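Side-chain contact in thiosulfate sulfurtransferase (Pseudomonas aeruginosa, PDB 1YT8), which probably transfers sulfur from thiosulfate to cyanide, as a chain built of repeated rhodanese-like domains: residues 44-48 / 49-53. Sequence-based numbering, arbitrary orientation.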
# COMPACT_ATOMS: atom_id res chain seq x y z
N ALA A 44 1.94 11.33 -1.35
CA ALA A 44 1.87 9.94 -1.76
C ALA A 44 3.15 9.65 -2.53
O ALA A 44 3.62 10.49 -3.29
CB ALA A 44 0.65 9.70 -2.65
N ASN A 45 3.72 8.47 -2.34
CA ASN A 45 4.95 8.13 -3.04
C ASN A 45 4.67 7.38 -4.34
O ASN A 45 4.11 6.29 -4.34
CB ASN A 45 5.85 7.28 -2.13
CG ASN A 45 7.19 6.95 -2.78
OD1 ASN A 45 7.80 7.79 -3.45
ND2 ASN A 45 7.67 5.74 -2.55
N LEU A 46 5.05 8.00 -5.45
CA LEU A 46 4.91 7.37 -6.75
C LEU A 46 6.22 7.62 -7.48
O LEU A 46 6.37 8.60 -8.22
CB LEU A 46 3.73 7.95 -7.55
CG LEU A 46 3.56 7.35 -8.96
CD1 LEU A 46 3.72 5.84 -8.91
CD2 LEU A 46 2.21 7.74 -9.54
N PRO A 47 7.21 6.75 -7.24
CA PRO A 47 8.53 6.85 -7.85
C PRO A 47 8.48 7.07 -9.36
O PRO A 47 7.74 6.39 -10.07
CB PRO A 47 9.18 5.52 -7.49
CG PRO A 47 8.55 5.21 -6.15
CD PRO A 47 7.10 5.54 -6.41
N LEU A 48 9.28 8.02 -9.84
CA LEU A 48 9.34 8.30 -11.27
C LEU A 48 9.53 6.97 -12.00
O LEU A 48 8.98 6.76 -13.08
CB LEU A 48 10.53 9.22 -11.57
CG LEU A 48 10.78 9.56 -13.04
CD1 LEU A 48 9.68 10.46 -13.58
CD2 LEU A 48 12.14 10.24 -13.17
N SER A 49 10.31 6.07 -11.40
CA SER A 49 10.58 4.76 -11.99
C SER A 49 9.35 3.97 -12.42
O SER A 49 9.42 3.21 -13.40
CB SER A 49 11.42 3.92 -11.03
OG SER A 49 12.72 4.45 -10.88
N ARG A 50 8.24 4.11 -11.71
CA ARG A 50 7.02 3.39 -12.06
C ARG A 50 5.79 4.29 -12.20
O ARG A 50 4.65 3.83 -12.10
CB ARG A 50 6.75 2.27 -11.04
CG ARG A 50 6.64 2.71 -9.58
CD ARG A 50 6.23 1.51 -8.71
NE ARG A 50 6.10 1.82 -7.28
CZ ARG A 50 7.12 1.90 -6.43
NH1 ARG A 50 8.37 1.70 -6.83
NH2 ARG A 50 6.88 2.16 -5.14
N LEU A 51 6.04 5.57 -12.46
CA LEU A 51 4.98 6.56 -12.63
C LEU A 51 3.87 6.13 -13.60
O LEU A 51 2.69 6.14 -13.25
CB LEU A 51 5.58 7.88 -13.10
CG LEU A 51 4.65 9.07 -13.38
CD1 LEU A 51 4.00 9.52 -12.09
CD2 LEU A 51 5.44 10.21 -14.00
N GLU A 52 4.26 5.73 -14.81
CA GLU A 52 3.28 5.33 -15.82
C GLU A 52 2.45 4.10 -15.49
O GLU A 52 1.34 3.94 -16.00
CB GLU A 52 3.98 5.11 -17.17
CG GLU A 52 4.68 6.34 -17.71
CD GLU A 52 6.16 6.38 -17.38
OE1 GLU A 52 6.55 5.90 -16.29
OE2 GLU A 52 6.93 6.91 -18.20
N LEU A 53 2.98 3.23 -14.64
CA LEU A 53 2.28 2.00 -14.28
C LEU A 53 1.16 2.18 -13.25
O LEU A 53 0.27 1.33 -13.16
CB LEU A 53 3.28 0.97 -13.73
CG LEU A 53 4.46 0.55 -14.61
CD1 LEU A 53 5.37 -0.38 -13.82
CD2 LEU A 53 3.96 -0.13 -15.86
O HOH W 1 8.46 8.00 -15.38
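Arg50 has CG between its backbone N and carbonyl carbon (chi1 56°), and from CG to NE the chain runs fully extended. This carries the guanidinium back to Pro47, and chi4, close to a right angle at -81°, turns its plane to face the proline ring. Leu46 and Leu51 both hold CG anti to the backbone N, and the two side chains cross at about a right angle. Residues 44-53 form the turn of a rhodanese-like domain that leads from edge strand 44-45 of the parallel sheet into helix 51-58.

Pro47 CG lies under one face of the guanidinium, offset toward its rim and 3.6 Å from Arg50 CZ. Pro47 CD is the same distance from Arg50 NH2. Pro47 CG and CD pack by van der Waals contact against the flat guanidinium. Separately, Leu46 CD2 touches Leu51 CD1 at 3.6 Å. Leu46 also packs on Ile55 of the helix.

Two backbone bonds close the turn. Arg50 N donates to Pro47 O at 2.9 Å, and Leu51 N donates to Leu48 O at 3.2 Å. Ser49 OG is hydrogen-bonded to Glu31, and Glu52 OE1 forms a salt bridge with Arg417. A water also donates to both Leu48 O, at 2.7 Å, and Glu52 OE1, at 3.0 Å.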